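Local atomic coordinates of maternal effect protein oskar (Drosophila melanogaster, PDB entry 5A4A), a protein that induces germ-plasm formation in the fly and, through this SGNH hydrolase-like domain, probably binds RNA. Residues A[105-110]-A[115-120]; A[83-88]-A[101-106]. All coordinates share one frame; numbering follows the deposited sequence.

Interaction 1. Residues A[105-110]-A[115-120]; sequences LLIKEM and LVPILT
Met110 and Leu115 face each other across the turn that leads from helix 96-112 into strand 116-120, and there the two segments run roughly antiparallel, the axes of the short helix and strand segments 8.6 Å apart at closest approach and at 141° to each other. A single backbone hydrogen bond closes this turn: Leu115 N gives its hydrogen to Met110 O at 2.9 Å, the N-H...O angle being 158°. Beyond it the contact is apolar. Met110 sets CG beside its own backbone N, extends through chi2 and then bends at chi3, 67°, which turns the methyl CE over the proline of the strand. CE lies 3.7 Å from Pro117 CB and SD 3.9 Å from Pro117 CG, the thioether sliding past the ring in the opposite direction; the same methyl also meets Leu115 CB at 4.1 Å. One helical turn earlier, Ile107 supplies only its terminal methyl: CD1 comes 4.0 Å from Pro117 CG and 4.2 Å from Leu119 CD1. Pro117 is thus gripped by two side chains of one helix face, while Leu70 of helix 63-71 packs on Met110 and Leu152 on Pro117. An alanine in place of Met110 would lose both the sulfur and the methyl, and is likely to open a gap beside Pro117 and take from Leu115 CB the methyl that meets it from the helix. The arrangement is an instance of how an alpha/beta sandwich joins its layers, here at the return from a crossover helix to its strand: one backbone bond fixes the turn, and the hold beyond it rests on flexible methionine and branched aliphatic carbons fitting a rigid proline ring, a contact of shape and not of charge.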
ATOM      1  N   LEU A 105     -15.356  -3.184  -0.075  1.00 14.20           N
ATOM      2  CA  LEU A 105     -15.605  -3.419  -1.496  1.00 12.92           C
ATOM      3  C   LEU A 105     -14.362  -3.882  -2.268  1.00 13.73           C
ATOM      4  O   LEU A 105     -14.487  -4.654  -3.219  1.00 14.83           O
ATOM      5  CB  LEU A 105     -16.220  -2.180  -2.155  1.00 13.20           C
ATOM      6  CG  LEU A 105     -17.634  -1.844  -1.680  1.00 20.40           C
ATOM      7  CD1 LEU A 105     -18.110  -0.550  -2.323  1.00 21.12           C
ATOM      8  CD2 LEU A 105     -18.600  -2.989  -1.968  1.00 22.73           C
ATOM      9  N   LEU A 106     -13.177  -3.405  -1.877  1.00 13.69           N
ATOM     10  CA  LEU A 106     -11.930  -3.896  -2.476  1.00 12.57           C
ATOM     11  C   LEU A 106     -11.765  -5.395  -2.209  1.00 13.37           C
ATOM     12  O   LEU A 106     -11.465  -6.181  -3.113  1.00 10.68           O
ATOM     13  CB  LEU A 106     -10.709  -3.120  -1.947  1.00 11.99           C
ATOM     14  CG  LEU A 106      -9.328  -3.652  -2.367  1.00 15.22           C
ATOM     15  CD1 LEU A 106      -9.129  -3.611  -3.891  1.00 15.35           C
ATOM     16  CD2 LEU A 106      -8.182  -2.898  -1.666  1.00 13.35           C
ATOM     17  N   ILE A 107     -11.959  -5.783  -0.962  1.00  9.60           N
ATOM     18  CA  ILE A 107     -11.877  -7.194  -0.587  1.00 12.67           C
ATOM     19  C   ILE A 107     -12.878  -8.056  -1.369  1.00 13.72           C
ATOM     20  O   ILE A 107     -12.538  -9.133  -1.860  1.00 14.25           O
ATOM     21  CB  ILE A 107     -12.085  -7.385   0.931  1.00 13.42           C
ATOM     22  CG1 ILE A 107     -10.977  -6.683   1.725  1.00 12.33           C
ATOM     23  CG2 ILE A 107     -12.113  -8.866   1.281  1.00 14.41           C
ATOM     24  CD1 ILE A 107      -9.557  -7.197   1.441  1.00 12.54           C
ATOM     25  N   LYS A 108     -14.106  -7.566  -1.501  1.00 11.34           N
ATOM     26  CA  LYS A 108     -15.136  -8.284  -2.244  1.00 13.91           C
ATOM     27  C   LYS A 108     -14.806  -8.372  -3.728  1.00 16.42           C
ATOM     28  O   LYS A 108     -15.015  -9.406  -4.355  1.00 16.29           O
ATOM     29  CB  LYS A 108     -16.489  -7.604  -2.022  1.00 16.80           C
ATOM     30  CG  LYS A 108     -17.630  -8.068  -2.907  1.00 29.89           C
ATOM     31  CD  LYS A 108     -18.861  -7.204  -2.618  1.00 38.46           C
ATOM     32  CE  LYS A 108     -19.829  -7.152  -3.788  1.00 45.47           C
ATOM     33  NZ  LYS A 108     -20.530  -8.447  -3.974  1.00 49.53           N
ATOM     34  N   GLU A 109     -14.286  -7.281  -4.291  1.00 12.82           N
ATOM     35  CA  GLU A 109     -13.904  -7.270  -5.696  1.00 14.57           C
ATOM     36  C   GLU A 109     -12.759  -8.246  -5.989  1.00 12.55           C
ATOM     37  O   GLU A 109     -12.782  -8.963  -6.987  1.00 15.34           O
ATOM     38  CB  GLU A 109     -13.511  -5.855  -6.130  1.00 13.43           C
ATOM     39  CG  GLU A 109     -12.824  -5.800  -7.468  1.00 23.33           C
ATOM     40  CD  GLU A 109     -12.407  -4.391  -7.842  1.00 26.09           C
ATOM     41  OE1 GLU A 109     -12.939  -3.425  -7.272  1.00 31.00           O
ATOM     42  OE2 GLU A 109     -11.537  -4.231  -8.705  1.00 22.10           O
ATOM     43  N   MET A 110     -11.760  -8.272  -5.119  1.00 12.58           N
ATOM     44  CA  MET A 110     -10.672  -9.230  -5.276  1.00 12.96           C
ATOM     45  C   MET A 110     -11.207 -10.666  -5.229  1.00 12.91           C
ATOM     46  O   MET A 110     -10.784 -11.520  -6.010  1.00 15.66           O
ATOM     47  CB  MET A 110      -9.584  -8.987  -4.225  1.00  9.91           C
ATOM     48  CG  MET A 110      -8.870  -7.651  -4.432  1.00 10.61           C
ATOM     49  SD  MET A 110      -7.491  -7.354  -3.323  1.00 13.38           S
ATOM     50  CE  MET A 110      -6.332  -8.608  -3.894  1.00 17.01           C
ATOM     51  N   LEU A 115      -8.613 -13.112  -6.951  1.00 13.07           N
ATOM     52  CA  LEU A 115      -7.291 -12.672  -6.507  1.00 12.27           C
ATOM     53  C   LEU A 115      -7.269 -12.694  -4.987  1.00 11.09           C
ATOM     54  O   LEU A 115      -8.180 -12.169  -4.340  1.00 13.72           O
ATOM     55  CB  LEU A 115      -7.010 -11.252  -7.013  1.00 13.65           C
ATOM     56  CG  LEU A 115      -7.082 -11.116  -8.533  1.00 16.90           C
ATOM     57  CD1 LEU A 115      -6.927  -9.652  -8.938  1.00 17.17           C
ATOM     58  CD2 LEU A 115      -6.017 -11.976  -9.182  1.00 21.58           C
ATOM     59  N   VAL A 116      -6.238 -13.294  -4.400  1.00 11.54           N
ATOM     60  CA  VAL A 116      -6.209 -13.447  -2.944  1.00 12.92           C
ATOM     61  C   VAL A 116      -5.391 -12.349  -2.290  1.00 12.52           C
ATOM     62  O   VAL A 116      -4.195 -12.255  -2.530  1.00 10.46           O
ATOM     63  CB  VAL A 116      -5.587 -14.795  -2.545  1.00 12.04           C
ATOM     64  CG1 VAL A 116      -5.688 -14.999  -1.039  1.00 13.45           C
ATOM     65  CG2 VAL A 116      -6.263 -15.948  -3.297  1.00 14.03           C
ATOM     66  N   PRO A 117      -6.026 -11.516  -1.447  1.00 12.72           N
ATOM     67  CA  PRO A 117      -5.257 -10.467  -0.773  1.00 13.01           C
ATOM     68  C   PRO A 117      -4.505 -11.015   0.429  1.00  9.15           C
ATOM     69  O   PRO A 117      -5.077 -11.794   1.205  1.00 12.64           O
ATOM     70  CB  PRO A 117      -6.333  -9.472  -0.294  1.00 12.94           C
ATOM     71  CG  PRO A 117      -7.673 -10.110  -0.613  1.00 14.23           C
ATOM     72  CD  PRO A 117      -7.437 -11.528  -1.030  1.00 14.53           C
ATOM     73  N   ILE A 118      -3.234 -10.639   0.543  1.00  9.71           N
ATOM     74  CA  ILE A 118      -2.471 -10.764   1.781  1.00 10.43           C
ATOM     75  C   ILE A 118      -2.312  -9.345   2.303  1.00 12.91           C
ATOM     76  O   ILE A 118      -1.690  -8.500   1.650  1.00  9.69           O
ATOM     77  CB  ILE A 118      -1.093 -11.424   1.539  1.00 11.01           C
ATOM     78  CG1 ILE A 118      -1.274 -12.891   1.115  1.00 11.24           C
ATOM     79  CG2 ILE A 118      -0.231 -11.344   2.801  1.00  9.88           C
ATOM     80  CD1 ILE A 118      -0.002 -13.550   0.569  1.00 11.20           C
ATOM     81  N   LEU A 119      -2.924  -9.053   3.447  1.00 11.21           N
ATOM     82  CA  LEU A 119      -2.997  -7.670   3.913  1.00  7.11           C
ATOM     83  C   LEU A 119      -1.817  -7.298   4.805  1.00  9.50           C
ATOM     84  O   LEU A 119      -1.360  -8.103   5.607  1.00 13.82           O
ATOM     85  CB  LEU A 119      -4.309  -7.394   4.669  1.00  8.39           C
ATOM     86  CG  LEU A 119      -5.620  -7.516   3.882  1.00 14.14           C
ATOM     87  CD1 LEU A 119      -5.499  -6.808   2.555  1.00 14.57           C
ATOM     88  CD2 LEU A 119      -6.024  -8.969   3.680  1.00 18.33           C
ATOM     89  N   THR A 120      -1.309  -6.081   4.636  1.00  8.54           N
ATOM     90  CA  THR A 120      -0.485  -5.469   5.679  1.00  9.27           C
ATOM     91  C   THR A 120      -1.324  -4.314   6.223  1.00 13.79           C
ATOM     92  O   THR A 120      -2.092  -3.696   5.477  1.00 13.88           O
ATOM     93  CB  THR A 120       0.854  -4.925   5.146  1.00 11.69           C
ATOM     94  OG1 THR A 120       0.598  -4.004   4.087  1.00 12.50           O
ATOM     95  CG2 THR A 120       1.757  -6.061   4.605  1.00 12.66           C
TER

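Interaction 2. Residues A[83-88]-A[101-106]; sequences VNIGSV and HDFRLL. With SO4 (sulfate ion), chain G.
With chi1 at -159°, Ile85 sends CG1 away from its amide nitrogen and leaves the methyl CG2 between N and the carbonyl carbon, presented to Phe103 and Leu106, which likewise extend CG opposite their own N and reach out from helix 96-112. The setting is the alpha/beta sandwich of the SGNH hydrolase clan: strand 80-84 ends, a short loop follows, and Gly86 sits at the N-cap of helix 87-91. One methyl serves both partners. Ile85 CG2 lies 3.9 Å from Leu106 CD2, and it meets the Phe103 ring at the edge, near the ring plane, 4.0 Å from CE1. No hydrogen bond crosses between the protein segments; helix and loop meet here through buried apolar packing. Phe103 also packs edge-to-face with Phe141, so its ring links the loop to helix 132-148. Gly86 has a positive phi, 131°, and a side chain there would run into the carbonyl O of Ile85, so the loop turns into its helix at a residue without one.

Elsewhere on the same helix His101 and Leu105 border a sulfate, probably from the crystallisation liquor, which is also hydrogen-bonded by Arg67 NH2, while Leu105 CD1 lies 3.6 Å from its O2. Leu105 CG stands 4.3 Å above one face of the His101 imidazole, toward the rim. At the edge of that ring, in its plane, His101 NE2 donates a weak but almost straight bond to sulfate O4, 3.4 Å long with an N-H...O angle of 178°.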
ATOM      1  N   VAL A  83      -0.870  -6.488  -0.120  1.00 12.95           N
ATOM      2  CA  VAL A  83      -1.538  -5.189  -0.199  1.00 11.78           C
ATOM      3  C   VAL A  83      -1.210  -4.272   0.974  1.00 10.06           C
ATOM      4  O   VAL A  83      -1.300  -4.676   2.134  1.00  9.99           O
ATOM      5  CB  VAL A  83      -3.064  -5.380  -0.233  1.00 14.00           C
ATOM      6  CG1 VAL A  83      -3.779  -4.026  -0.292  1.00 13.94           C
ATOM      7  CG2 VAL A  83      -3.460  -6.262  -1.419  1.00 12.56           C
ATOM      8  N   ASN A  84      -0.812  -3.039   0.665  1.00 10.14           N
ATOM      9  CA  ASN A  84      -0.709  -1.994   1.680  1.00 12.85           C
ATOM     10  C   ASN A  84      -1.424  -0.765   1.145  1.00 10.21           C
ATOM     11  O   ASN A  84      -0.886  -0.037   0.309  1.00 11.05           O
ATOM     12  CB  ASN A  84       0.760  -1.660   1.987  1.00 10.52           C
ATOM     13  CG  ASN A  84       0.904  -0.647   3.115  1.00  9.10           C
ATOM     14  OD1 ASN A  84       1.198   0.531   2.878  1.00 12.14           O
ATOM     15  ND2 ASN A  84       0.696  -1.099   4.351  1.00 10.42           N
ATOM     16  N   ILE A  85      -2.644  -0.537   1.609  1.00 13.94           N
ATOM     17  CA  ILE A  85      -3.495   0.465   0.990  1.00 10.57           C
ATOM     18  C   ILE A  85      -4.325   1.193   2.052  1.00  8.90           C
ATOM     19  O   ILE A  85      -4.797   0.586   3.024  1.00  9.97           O
ATOM     20  CB  ILE A  85      -4.388  -0.197  -0.110  1.00  9.84           C
ATOM     21  CG1 ILE A  85      -4.900   0.824  -1.131  1.00  9.34           C
ATOM     22  CG2 ILE A  85      -5.534  -1.011   0.505  1.00 13.05           C
ATOM     23  CD1 ILE A  85      -3.808   1.388  -2.035  1.00 11.26           C
ATOM     24  N   GLY A  86      -4.483   2.498   1.875  1.00 13.18           N
ATOM     25  CA  GLY A  86      -5.267   3.294   2.801  1.00 15.46           C
ATOM     26  C   GLY A  86      -4.582   4.561   3.277  1.00 14.18           C
ATOM     27  O   GLY A  86      -5.265   5.497   3.702  1.00 10.80           O
ATOM     28  N   SER A  87      -3.246   4.594   3.243  1.00 11.33           N
ATOM     29  CA  SER A  87      -2.518   5.779   3.703  1.00 12.49           C
ATOM     30  C   SER A  87      -2.936   7.019   2.932  1.00 12.09           C
ATOM     31  O   SER A  87      -3.077   8.088   3.521  1.00 13.42           O
ATOM     32  CB  SER A  87      -0.991   5.614   3.612  1.00 10.80           C
ATOM     33  OG  SER A  87      -0.529   4.671   4.559  1.00 14.75           O
ATOM     34  N   VAL A  88      -3.143   6.879   1.622  1.00 11.90           N
ATOM     35  CA  VAL A  88      -3.504   8.040   0.804  1.00 13.09           C
ATOM     36  C   VAL A  88      -4.906   8.539   1.177  1.00 11.89           C
ATOM     37  O   VAL A  88      -5.116   9.743   1.329  1.00 14.06           O
ATOM     38  CB  VAL A  88      -3.430   7.754  -0.709  1.00 11.20           C
ATOM     39  CG1 VAL A  88      -3.774   9.022  -1.505  1.00 14.31           C
ATOM     40  CG2 VAL A  88      -2.031   7.284  -1.100  1.00 10.61           C
ATOM     41  N   HIS A 101     -15.860   1.414   4.119  1.00 14.10           N
ATOM     42  CA  HIS A 101     -16.769   1.013   3.042  1.00 17.87           C
ATOM     43  C   HIS A 101     -16.007   0.623   1.767  1.00 16.36           C
ATOM     44  O   HIS A 101     -16.272  -0.419   1.159  1.00 13.69           O
ATOM     45  CB  HIS A 101     -17.751   2.146   2.749  1.00 17.32           C
ATOM     46  CG  HIS A 101     -18.581   1.928   1.525  1.00 21.75           C
ATOM     47  ND1 HIS A 101     -19.659   1.068   1.499  1.00 29.50           N
ATOM     48  CD2 HIS A 101     -18.490   2.450   0.279  1.00 23.38           C
ATOM     49  CE1 HIS A 101     -20.198   1.076   0.294  1.00 29.51           C
ATOM     50  NE2 HIS A 101     -19.508   1.909  -0.465  1.00 25.86           N
ATOM     51  N   ASP A 102     -15.065   1.469   1.359  1.00 15.57           N
ATOM     52  CA  ASP A 102     -14.269   1.211   0.159  1.00 13.88           C
ATOM     53  C   ASP A 102     -13.406  -0.038   0.312  1.00 14.08           C
ATOM     54  O   ASP A 102     -13.293  -0.846  -0.612  1.00 12.53           O
ATOM     55  CB  ASP A 102     -13.369   2.416  -0.161  1.00 13.69           C
ATOM     56  CG  ASP A 102     -14.154   3.646  -0.577  1.00 16.78           C
ATOM     57  OD1 ASP A 102     -15.372   3.530  -0.833  1.00 15.23           O
ATOM     58  OD2 ASP A 102     -13.547   4.740  -0.658  1.00 20.20           O
ATOM     59  N   PHE A 103     -12.798  -0.199   1.483  1.00  9.85           N
ATOM     60  CA  PHE A 103     -11.945  -1.351   1.734  1.00 11.85           C
ATOM     61  C   PHE A 103     -12.756  -2.659   1.687  1.00 13.54           C
ATOM     62  O   PHE A 103     -12.312  -3.658   1.120  1.00 11.70           O
ATOM     63  CB  PHE A 103     -11.206  -1.201   3.069  1.00 13.07           C
ATOM     64  CG  PHE A 103     -10.165  -2.262   3.299  1.00 10.97           C
ATOM     65  CD1 PHE A 103      -8.915  -2.147   2.723  1.00 17.31           C
ATOM     66  CD2 PHE A 103     -10.449  -3.381   4.072  1.00 11.73           C
ATOM     67  CE1 PHE A 103      -7.953  -3.115   2.915  1.00 17.79           C
ATOM     68  CE2 PHE A 103      -9.489  -4.362   4.271  1.00 14.69           C
ATOM     69  CZ  PHE A 103      -8.243  -4.230   3.690  1.00 14.24           C
ATOM     70  N   ARG A 104     -13.959  -2.644   2.255  1.00 12.37           N
ATOM     71  CA  ARG A 104     -14.822  -3.823   2.215  1.00 14.28           C
ATOM     72  C   ARG A 104     -15.131  -4.195   0.760  1.00 14.06           C
ATOM     73  O   ARG A 104     -15.113  -5.367   0.388  1.00 15.50           O
ATOM     74  CB  ARG A 104     -16.099  -3.565   3.023  1.00 17.02           C
ATOM     75  CG  ARG A 104     -17.153  -4.637   2.934  1.00 27.23           C
ATOM     76  CD  ARG A 104     -18.362  -4.253   3.783  1.00 31.92           C
ATOM     77  NE  ARG A 104     -18.153  -4.523   5.205  1.00 36.75           N
ATOM     78  CZ  ARG A 104     -17.893  -3.603   6.131  1.00 45.97           C
ATOM     79  NH1 ARG A 104     -17.799  -2.317   5.804  1.00 51.67           N
ATOM     80  NH2 ARG A 104     -17.728  -3.973   7.394  1.00 42.45           N
ATOM     81  N   LEU A 105     -15.356  -3.184  -0.075  1.00 14.20           N
ATOM     82  CA  LEU A 105     -15.605  -3.419  -1.496  1.00 12.92           C
ATOM     83  C   LEU A 105     -14.362  -3.882  -2.268  1.00 13.73           C
ATOM     84  O   LEU A 105     -14.487  -4.654  -3.219  1.00 14.83           O
ATOM     85  CB  LEU A 105     -16.220  -2.180  -2.155  1.00 13.20           C
ATOM     86  CG  LEU A 105     -17.634  -1.844  -1.680  1.00 20.40           C
ATOM     87  CD1 LEU A 105     -18.110  -0.550  -2.323  1.00 21.12           C
ATOM     88  CD2 LEU A 105     -18.600  -2.989  -1.968  1.00 22.73           C
ATOM     89  N   LEU A 106     -13.177  -3.405  -1.877  1.00 13.69           N
ATOM     90  CA  LEU A 106     -11.930  -3.896  -2.476  1.00 12.57           C
ATOM     91  C   LEU A 106     -11.765  -5.395  -2.209  1.00 13.37           C
ATOM     92  O   LEU A 106     -11.465  -6.181  -3.113  1.00 10.68           O
ATOM     93  CB  LEU A 106     -10.709  -3.120  -1.947  1.00 11.99           C
ATOM     94  CG  LEU A 106      -9.328  -3.652  -2.367  1.00 15.22           C
ATOM     95  CD1 LEU A 106      -9.129  -3.611  -3.891  1.00 15.35           C
ATOM     96  CD2 LEU A 106      -8.182  -2.898  -1.666  1.00 13.35           C
TER
HETATM   97  S   SO4 G1612     -18.958   2.533  -4.673  1.00 44.80           S
HETATM   98  O1  SO4 G1612     -19.081   3.566  -5.702  1.00 45.00           O
HETATM   99  O2  SO4 G1612     -18.870   1.227  -5.327  1.00 42.71           O
HETATM  100  O3  SO4 G1612     -17.754   2.791  -3.882  1.00 47.14           O
HETATM  101  O4  SO4 G1612     -20.118   2.554  -3.785  1.00 45.52           O

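In the fold
Followed from the N terminus, the chain passes along strand 80-84, through the loop at Ile85 and helix 87-91, and into helix 96-112, where interaction 2 closes a loop by bringing residues 101-106 back against 83-88. The helix runs on to residue 112, and after a short turn interaction 1 closes a much tighter loop with strand 116-120. Neither loop encloses the other: they follow in succession, their segments overlapping at Leu105 and Leu106. Together they mark out a beta-alpha-beta crossover, since strands 80-84 and 116-120 are parallel neighbours in the sheet. Leu119 CD1, packed on Phe103 CZ and Val83 CB, bridges the two contacts directly.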